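Local atomic coordinates of solute Binding Protein, BlMnBP1 in complex with mannotriose (Bifidobacterium, PDB entry 6FUV), a protein that probably captures beta-manno-oligosaccharides such as mannotriose outside the cell and delivers them to an ABC transporter for uptake. Residues A[328-333]-A[342-347]; A[48-53]-A[321-326]; A[385-390]-A[414-419]. All blocks are in the same frame, centred on the assembly; numbering follows the deposited sequence.

Contact 1 of 3, residues A[328-333]-A[342-347]; sequences MTEKSG and PIVKND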
loop_
_atom_site.group_PDB
_atom_site.type_symbol
_atom_site.label_atom_id
_atom_site.label_comp_id
_atom_site.label_asym_id
_atom_site.label_seq_id
_atom_site.Cartn_x
_atom_site.Cartn_y
_atom_site.Cartn_z
ATOM N N MET A 328 7.030 18.035 -0.348
ATOM C CA MET A 328 6.786 16.794 -1.066
ATOM C C MET A 328 5.347 16.763 -1.557
ATOM O O MET A 328 5.069 16.304 -2.661
ATOM C CB MET A 328 7.084 15.582 -0.180
ATOM C CG MET A 328 8.589 15.345 0.096
ATOM S SD MET A 328 9.381 14.715 -1.376
ATOM C CE MET A 328 8.497 13.142 -1.545
ATOM N N THR A 329 4.413 17.229 -0.753
ATOM C CA THR A 329 3.013 17.069 -1.137
ATOM C C THR A 329 2.668 18.024 -2.259
ATOM O O THR A 329 2.109 17.612 -3.279
ATOM C CB THR A 329 2.102 17.308 0.066
ATOM O OG1 THR A 329 2.424 16.385 1.086
ATOM C CG2 THR A 329 0.584 17.119 -0.278
ATOM N N GLU A 330 3.022 19.306 -2.112
ATOM C CA GLU A 330 2.556 20.318 -3.040
ATOM C C GLU A 330 3.464 20.553 -4.219
ATOM O O GLU A 330 2.993 21.151 -5.186
ATOM C CB GLU A 330 2.351 21.657 -2.318
ATOM C CG GLU A 330 1.205 21.602 -1.258
ATOM C CD GLU A 330 0.744 22.946 -0.820
ATOM O OE1 GLU A 330 1.351 23.933 -1.261
ATOM O OE2 GLU A 330 -0.242 23.041 -0.049
ATOM N N LYS A 331 4.733 20.124 -4.162
ATOM C CA LYS A 331 5.698 20.596 -5.142
ATOM C C LYS A 331 6.507 19.520 -5.848
ATOM O O LYS A 331 6.936 19.698 -6.985
ATOM C CB LYS A 331 6.694 21.548 -4.488
ATOM C CG LYS A 331 6.084 22.806 -3.886
ATOM C CD LYS A 331 5.422 23.621 -4.962
ATOM C CE LYS A 331 5.449 25.103 -4.599
ATOM N NZ LYS A 331 5.052 25.948 -5.736
ATOM N N SER A 332 6.748 18.404 -5.200
ATOM C CA SER A 332 7.794 17.522 -5.700
ATOM C C SER A 332 7.413 16.798 -6.983
ATOM O O SER A 332 8.282 16.393 -7.758
ATOM C CB SER A 332 8.145 16.493 -4.637
ATOM O OG SER A 332 7.199 15.437 -4.568
ATOM N N GLY A 333 6.135 16.587 -7.219
ATOM C CA GLY A 333 5.731 15.736 -8.318
ATOM C C GLY A 333 5.958 14.265 -8.107
ATOM O O GLY A 333 5.802 13.486 -9.030
ATOM N N PRO A 342 -2.159 12.142 -6.667
ATOM C CA PRO A 342 -1.650 13.294 -5.908
ATOM C C PRO A 342 -2.448 13.508 -4.639
ATOM O O PRO A 342 -3.666 13.333 -4.612
ATOM C CB PRO A 342 -1.810 14.471 -6.873
ATOM C CG PRO A 342 -2.928 14.023 -7.822
ATOM C CD PRO A 342 -2.755 12.530 -7.954
ATOM N N ILE A 343 -1.736 13.887 -3.579
ATOM C CA ILE A 343 -2.370 14.064 -2.282
ATOM C C ILE A 343 -2.896 15.469 -2.034
ATOM O O ILE A 343 -3.801 15.647 -1.213
ATOM C CB ILE A 343 -1.372 13.673 -1.177
ATOM C CG1 ILE A 343 -1.196 12.158 -1.141
ATOM C CG2 ILE A 343 -1.820 14.087 0.198
ATOM C CD1 ILE A 343 -2.564 11.394 -0.847
ATOM N N VAL A 344 -2.392 16.469 -2.741
ATOM C CA VAL A 344 -3.050 17.757 -2.662
ATOM C C VAL A 344 -4.543 17.532 -2.906
ATOM O O VAL A 344 -4.946 16.925 -3.904
ATOM C CB VAL A 344 -2.451 18.745 -3.676
ATOM C CG1 VAL A 344 -3.294 20.003 -3.687
ATOM C CG2 VAL A 344 -1.023 19.096 -3.385
ATOM N N LYS A 345 -5.367 18.124 -2.042
ATOM C CA LYS A 345 -6.744 17.667 -1.869
ATOM C C LYS A 345 -7.535 17.727 -3.164
ATOM O O LYS A 345 -8.220 16.767 -3.517
ATOM C CB LYS A 345 -7.456 18.494 -0.794
ATOM C CG LYS A 345 -8.992 18.225 -0.667
ATOM C CD LYS A 345 -9.236 16.781 -0.310
ATOM C CE LYS A 345 -10.686 16.473 -0.132
ATOM N NZ LYS A 345 -11.210 16.909 1.183
ATOM N N ASN A 346 -7.509 18.864 -3.855
ATOM C CA ASN A 346 -8.347 19.037 -5.038
ATOM C C ASN A 346 -7.541 19.011 -6.328
ATOM O O ASN A 346 -7.944 19.584 -7.331
ATOM C CB ASN A 346 -9.154 20.336 -4.985
ATOM C CG ASN A 346 -10.065 20.432 -3.781
ATOM O OD1 ASN A 346 -9.926 21.333 -2.996
ATOM N ND2 ASN A 346 -11.031 19.534 -3.672
ATOM N N ASP A 347 -6.416 18.334 -6.315
ATOM C CA ASP A 347 -5.719 17.938 -7.525
ATOM C C ASP A 347 -6.434 16.698 -8.059
ATOM O O ASP A 347 -6.474 15.645 -7.409
ATOM C CB ASP A 347 -4.249 17.650 -7.225
ATOM C CG ASP A 347 -3.432 17.379 -8.494
ATOM O OD1 ASP A 347 -4.048 16.981 -9.489
ATOM O OD2 ASP A 347 -2.205 17.600 -8.481
HETATM O O HOH W 1 -0.242 16.371 -4.448
#
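Val344 leans its CG2 methyl against the last turn of helix 315-330, where it meets Thr329 and Glu330 together. Val344 CG2 lies 3.5 Å from Thr329 O and 3.8 Å from Glu330 CA, so much of what this methyl touches is backbone. Two side-chain carbons of the helix also reach it: Thr329 CG2 is 4.0 Å from Val344 CG2, and Glu330 CG belongs to a chain that crosses the valine at about a right angle before extending away to its carboxylate. With chi1 at 172° the valine's other methyl, CG1, is anti to the backbone N, which leaves CG2 beside that N and facing the helix. Beside this pair, Thr329 CG2 also meets Ile343 CG2 at 3.9 Å. The threonine's first torsion, -59°, places CG2 anti to the backbone N, where it makes this contact, while OG1 bonds the carbonyl O of Val325 one turn earlier.

No direct hydrogen bond joins the two segments; a water does the work instead. It donates to Thr329 O (2.9 Å) and accepts from Val344 N (2.7 Å), satisfying a carbonyl near the helix end and an amide of the loop with one molecule. Within 328-333, Ser332 OG donates to Met328 O at 3.0 Å, in the carbonyl plane and on a lone pair, tying the residues after the helix back to its final turn.

Charged residues outside the two segments also hold the loop: Lys113 NZ bonds the carbonyl oxygens of Pro342, Val344 and Asp347, and Lys345 pairs with Asp109. Glu330 and residues 344-347 line a site holding a polyethylene glycol, probably from the crystallisation liquor. The arrangement is a water-bridged packing of a helix C-terminus against a loop with a type I beta turn, Val344 to Asp347, in a periplasmic-binding-protein fold.

Contact 2 of 3, residues A[48-53]-A[321-326]; sequences KEFNAM and AMIFVK
One face of the Phe50 ring receives the edge of Phe324: CD1 of Phe324 stands 3.7 Å above the ring plane, over its centre. The ring centroids are 5.0 Å apart and the planes meet at 82°, a T-shaped stack in which Phe50 offers the face. At the edge of Phe50, near its plane, lies Ile323, with its CG2 methyl 4.1 Å from Phe50 CE1. The backbone of the facing helix comes close too, since Phe324 CA is 3.8 Å from Phe50 CE1. Both phenylalanines have CG anti to the backbone N (chi1 168° for Phe50, -179° for Phe324), which lets the edge of Phe324 meet the face of Phe50. Replacing Phe50 by an alanine is likely to leave the edge of Phe324 without the face it packs against and to open a gap between the two helices.

The ring of Phe50 also meets Trp327 edge-to-face and lies near the ring of Tyr54. Helices 43-53 and 315-330 thus pack together through buried apolar side chains beside the larger sheet: Phe50 and Phe324 both rest on Val59 of strand 57-63, and Phe324 reaches Ile84 of strand 84-86.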
loop_
_atom_site.group_PDB
_atom_site.type_symbol
_atom_site.label_atom_id
_atom_site.label_comp_id
_atom_site.label_asym_id
_atom_site.label_seq_id
_atom_site.Cartn_x
_atom_site.Cartn_y
_atom_site.Cartn_z
ATOM N N LYS A 48 17.616 18.042 -4.084
ATOM C CA LYS A 48 18.235 19.151 -4.790
ATOM C C LYS A 48 17.193 20.190 -5.183
ATOM O O LYS A 48 17.417 21.402 -5.035
ATOM C CB LYS A 48 18.947 18.601 -6.012
ATOM C CG LYS A 48 19.807 19.628 -6.766
ATOM C CD LYS A 48 19.880 19.286 -8.253
ATOM C CE LYS A 48 19.120 20.303 -9.112
ATOM N NZ LYS A 48 20.012 21.427 -9.574
ATOM N N GLU A 49 16.039 19.724 -5.681
ATOM C CA GLU A 49 14.970 20.649 -6.032
ATOM C C GLU A 49 14.415 21.338 -4.802
ATOM O O GLU A 49 14.155 22.538 -4.840
ATOM C CB GLU A 49 13.875 19.918 -6.799
ATOM C CG GLU A 49 14.252 19.673 -8.269
ATOM C CD GLU A 49 13.421 18.555 -8.922
ATOM O OE1 GLU A 49 12.302 18.251 -8.397
ATOM O OE2 GLU A 49 13.899 17.971 -9.932
ATOM N N PHE A 50 14.252 20.610 -3.701
ATOM C CA PHE A 50 13.765 21.242 -2.476
ATOM C C PHE A 50 14.701 22.347 -2.019
ATOM O O PHE A 50 14.241 23.401 -1.554
ATOM C CB PHE A 50 13.589 20.189 -1.384
ATOM C CG PHE A 50 13.357 20.746 0.020
ATOM C CD1 PHE A 50 12.122 21.162 0.413
ATOM C CD2 PHE A 50 14.373 20.751 0.943
ATOM C CE1 PHE A 50 11.884 21.631 1.669
ATOM C CE2 PHE A 50 14.156 21.201 2.207
ATOM C CZ PHE A 50 12.918 21.668 2.581
ATOM N N ASN A 51 16.020 22.107 -2.158
ATOM C CA ASN A 51 17.050 23.041 -1.723
ATOM C C ASN A 51 17.094 24.301 -2.587
ATOM O O ASN A 51 17.649 25.318 -2.148
ATOM C CB ASN A 51 18.428 22.349 -1.718
ATOM C CG ASN A 51 18.633 21.492 -0.516
ATOM O OD1 ASN A 51 18.079 21.764 0.584
ATOM N ND2 ASN A 51 19.417 20.436 -0.687
ATOM N N ALA A 52 16.512 24.284 -3.797
ATOM C CA ALA A 52 16.415 25.540 -4.538
ATOM C C ALA A 52 15.503 26.516 -3.810
ATOM O O ALA A 52 15.694 27.727 -3.911
ATOM C CB ALA A 52 15.903 25.312 -5.967
ATOM N N MET A 53 14.508 26.013 -3.069
ATOM C CA MET A 53 13.616 26.851 -2.279
ATOM C C MET A 53 14.109 26.982 -0.845
ATOM O O MET A 53 14.035 28.071 -0.264
ATOM C CB MET A 53 12.199 26.273 -2.315
ATOM C CG MET A 53 11.095 27.315 -2.225
ATOM S SD MET A 53 9.392 26.661 -2.256
ATOM C CE MET A 53 9.494 25.652 -3.745
ATOM N N ALA A 321 11.045 19.585 9.075
ATOM C CA ALA A 321 10.468 18.358 8.551
ATOM C C ALA A 321 9.047 18.581 8.040
ATOM O O ALA A 321 8.660 18.015 7.015
ATOM C CB ALA A 321 10.487 17.281 9.640
ATOM N N MET A 322 8.256 19.401 8.737
ATOM C CA MET A 322 6.919 19.711 8.266
ATOM C C MET A 322 6.967 20.474 6.962
ATOM O O MET A 322 6.157 20.206 6.064
ATOM C CB MET A 322 6.190 20.519 9.312
ATOM C CG MET A 322 4.684 20.639 9.026
ATOM S SD MET A 322 3.700 20.569 10.544
ATOM C CE MET A 322 4.500 19.217 11.376
ATOM N N ILE A 323 7.945 21.391 6.837
ATOM C CA ILE A 323 8.146 22.128 5.603
ATOM C C ILE A 323 8.529 21.164 4.504
ATOM O O ILE A 323 8.003 21.267 3.394
ATOM C CB ILE A 323 9.198 23.226 5.799
ATOM C CG1 ILE A 323 8.618 24.356 6.637
ATOM C CG2 ILE A 323 9.709 23.656 4.424
ATOM C CD1 ILE A 323 9.630 25.379 7.117
ATOM N N PHE A 324 9.384 20.167 4.802
ATOM C CA PHE A 324 9.747 19.228 3.740
ATOM C C PHE A 324 8.555 18.399 3.310
ATOM O O PHE A 324 8.374 18.139 2.116
ATOM C CB PHE A 324 10.877 18.310 4.167
ATOM C CG PHE A 324 11.301 17.340 3.107
ATOM C CD1 PHE A 324 12.088 17.746 2.070
ATOM C CD2 PHE A 324 10.955 16.018 3.182
ATOM C CE1 PHE A 324 12.495 16.851 1.104
ATOM C CE2 PHE A 324 11.340 15.144 2.234
ATOM C CZ PHE A 324 12.119 15.553 1.192
ATOM N N VAL A 325 7.728 17.975 4.269
ATOM C CA VAL A 325 6.574 17.157 3.922
ATOM C C VAL A 325 5.628 17.944 3.019
ATOM O O VAL A 325 5.103 17.431 2.013
ATOM C CB VAL A 325 5.866 16.677 5.206
ATOM C CG1 VAL A 325 4.569 15.951 4.811
ATOM C CG2 VAL A 325 6.734 15.714 5.990
ATOM N N LYS A 326 5.368 19.194 3.395
ATOM C CA LYS A 326 4.497 20.033 2.609
ATOM C C LYS A 326 5.051 20.238 1.218
ATOM O O LYS A 326 4.282 20.249 0.258
ATOM C CB LYS A 326 4.269 21.357 3.315
ATOM C CG LYS A 326 3.185 22.178 2.599
ATOM C CD LYS A 326 2.321 22.981 3.535
ATOM C CE LYS A 326 1.307 23.844 2.820
ATOM N NZ LYS A 326 0.491 24.648 3.789
#

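Contact 3 of 3, residues A[385-390]-A[414-419]; sequences LGINNG and GEWDQK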
loop_
_atom_site.group_PDB
_atom_site.type_symbol
_atom_site.label_atom_id
_atom_site.label_comp_id
_atom_site.label_asym_id
_atom_site.label_seq_id
_atom_site.Cartn_x
_atom_site.Cartn_y
_atom_site.Cartn_z
ATOM N N LEU A 385 -4.720 -11.717 13.310
ATOM C CA LEU A 385 -4.709 -11.834 11.870
ATOM C C LEU A 385 -3.889 -10.722 11.244
ATOM O O LEU A 385 -3.312 -10.934 10.171
ATOM C CB LEU A 385 -6.138 -11.830 11.325
ATOM C CG LEU A 385 -6.961 -13.079 11.552
ATOM C CD1 LEU A 385 -8.306 -13.035 10.854
ATOM C CD2 LEU A 385 -6.227 -14.269 11.092
ATOM N N GLY A 386 -3.769 -9.577 11.908
ATOM C CA GLY A 386 -2.996 -8.493 11.329
ATOM C C GLY A 386 -3.446 -7.996 9.967
ATOM O O GLY A 386 -2.613 -7.678 9.104
ATOM N N ILE A 387 -4.759 -7.882 9.776
ATOM C CA ILE A 387 -5.328 -7.502 8.488
ATOM C C ILE A 387 -4.813 -6.126 8.112
ATOM O O ILE A 387 -5.031 -5.141 8.833
ATOM C CB ILE A 387 -6.854 -7.524 8.561
ATOM C CG1 ILE A 387 -7.399 -8.925 8.869
ATOM C CG2 ILE A 387 -7.448 -7.021 7.289
ATOM C CD1 ILE A 387 -7.282 -9.909 7.784
ATOM N N ASN A 388 -4.161 -6.046 6.958
ATOM C CA ASN A 388 -3.585 -4.811 6.468
ATOM C C ASN A 388 -2.587 -4.214 7.429
ATOM O O ASN A 388 -2.333 -3.021 7.354
ATOM C CB ASN A 388 -4.677 -3.794 6.170
ATOM C CG ASN A 388 -5.222 -3.945 4.797
ATOM O OD1 ASN A 388 -4.475 -4.073 3.843
ATOM N ND2 ASN A 388 -6.529 -4.009 4.692
ATOM N N ASN A 389 -1.992 -5.030 8.294
ATOM C CA ASN A 389 -1.041 -4.578 9.301
ATOM C C ASN A 389 0.356 -5.163 9.149
ATOM O O ASN A 389 1.201 -4.960 10.024
ATOM C CB ASN A 389 -1.547 -4.923 10.705
ATOM C CG ASN A 389 -2.141 -3.742 11.398
ATOM O OD1 ASN A 389 -1.563 -3.193 12.350
ATOM N ND2 ASN A 389 -3.295 -3.285 10.877
ATOM N N GLY A 390 0.616 -5.882 8.076
ATOM C CA GLY A 390 1.910 -6.434 7.792
ATOM C C GLY A 390 2.003 -7.922 8.020
ATOM O O GLY A 390 3.028 -8.510 7.655
ATOM N N GLY A 414 -12.270 -20.571 7.353
ATOM C CA GLY A 414 -13.000 -20.876 8.567
ATOM C C GLY A 414 -12.130 -20.679 9.789
ATOM O O GLY A 414 -12.581 -20.168 10.819
ATOM N N GLU A 415 -10.858 -21.037 9.679
ATOM C CA GLU A 415 -9.960 -20.844 10.804
ATOM C C GLU A 415 -9.755 -19.365 11.089
ATOM O O GLU A 415 -9.755 -18.959 12.262
ATOM C CB GLU A 415 -8.649 -21.551 10.527
ATOM C CG GLU A 415 -8.754 -23.071 10.702
ATOM C CD GLU A 415 -7.590 -23.829 10.156
ATOM O OE1 GLU A 415 -6.559 -23.218 9.864
ATOM O OE2 GLU A 415 -7.715 -25.067 10.008
ATOM N N TRP A 416 -9.633 -18.539 10.027
ATOM C CA TRP A 416 -9.584 -17.099 10.235
ATOM C C TRP A 416 -10.876 -16.633 10.893
ATOM O O TRP A 416 -10.843 -15.826 11.827
ATOM C CB TRP A 416 -9.359 -16.364 8.922
ATOM C CG TRP A 416 -8.065 -16.533 8.245
ATOM C CD1 TRP A 416 -7.174 -17.529 8.403
ATOM C CD2 TRP A 416 -7.483 -15.623 7.307
ATOM N NE1 TRP A 416 -6.091 -17.326 7.605
ATOM C CE2 TRP A 416 -6.243 -16.142 6.942
ATOM C CE3 TRP A 416 -7.879 -14.404 6.762
ATOM C CZ2 TRP A 416 -5.389 -15.501 6.037
ATOM C CZ3 TRP A 416 -7.013 -13.756 5.837
ATOM C CH2 TRP A 416 -5.819 -14.331 5.473
ATOM N N ASP A 417 -12.021 -17.160 10.441
ATOM C CA ASP A 417 -13.301 -16.712 10.996
ATOM C C ASP A 417 -13.397 -17.030 12.489
ATOM O O ASP A 417 -13.927 -16.237 13.275
ATOM C CB ASP A 417 -14.482 -17.352 10.251
ATOM C CG ASP A 417 -14.859 -16.607 8.973
ATOM O OD1 ASP A 417 -14.368 -15.465 8.717
ATOM O OD2 ASP A 417 -15.633 -17.180 8.203
ATOM N N GLN A 418 -12.933 -18.207 12.897
ATOM C CA GLN A 418 -12.915 -18.512 14.323
ATOM C C GLN A 418 -12.096 -17.479 15.089
ATOM O O GLN A 418 -12.570 -16.904 16.069
ATOM C CB GLN A 418 -12.388 -19.926 14.554
ATOM C CG GLN A 418 -13.500 -20.978 14.568
ATOM C CD GLN A 418 -13.040 -22.355 14.109
ATOM O OE1 GLN A 418 -13.820 -23.094 13.491
ATOM N NE2 GLN A 418 -11.770 -22.707 14.395
ATOM N N LYS A 419 -10.879 -17.196 14.635
ATOM C CA LYS A 419 -10.063 -16.223 15.345
ATOM C C LYS A 419 -10.665 -14.824 15.289
ATOM O O LYS A 419 -10.552 -14.055 16.250
ATOM C CB LYS A 419 -8.667 -16.245 14.767
ATOM C CG LYS A 419 -7.843 -17.440 15.238
ATOM C CD LYS A 419 -6.607 -17.631 14.363
ATOM C CE LYS A 419 -5.734 -18.767 14.876
ATOM N NZ LYS A 419 -4.355 -18.648 14.327
#
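Leu385 lays a methyl over the indole of Trp416, a CH-pi contact that packs the loop between helices 375-383 and 393-404 onto helix 409-426, near the C-terminus of the solute-binding-protein fold. Just after the leucine this loop makes a type II beta turn, Gly386 to Asn389, closed by Asn389 N to Gly386 O. Leu385 CD2 sits 4.2 Å from the centroid of the Trp416 five-membered ring and only 15° off its normal, so it lies over the face. The second branch, Leu385 CD1, runs down to the root of the tryptophan, 4.0 Å from Trp416 CB and 3.9 Å from Trp416 O. One leucine fork therefore covers both the ring and the helix backbone beside it. Ile387 adds a looser touch farther along the indole, Ile387 CD1 to Trp416 CZ3 at 4.3 Å. The tight part is a buried apolar cluster, enclosed further by Phe213 and Tyr228, each edge-to-face with the tryptophan, and by Ile395 and Ile398 of helix 393-404.

The loose side begins with Lys419, an exposed residue whose amino group bonds a triethylene glycol probably left from crystallisation. The far end of the loop, Asn389 and Gly390, is exposed as well. Within the turn, Asn389 ND2 donates to Ile387 O at 3.3 Å, nearly straight at 164° but from above the carbonyl plane.

In the fold
Contacts 1 and 2 are neighbours, their centres 13 Å apart, and both use helix 315-330: contact 2 packs a middle part of it against helix 43-53, contact 1 its C-terminal end against the loop that follows helix 334-337. They touch through Lys331 CE and Met53 CE. Contact 3 lies on the opposite side of the chain's centre, about 34 Å from contact 1 and 40 Å from contact 2 between centres, and joins the loop after helix 375-383 to helix 409-426. Along the chain contact 2 closes first, then contact 1, then contact 3. Bound mannose lies about 10 Å from the Ile343 side chain and 11 Å from that of Ile387, consistent with a sugar held between the two regions.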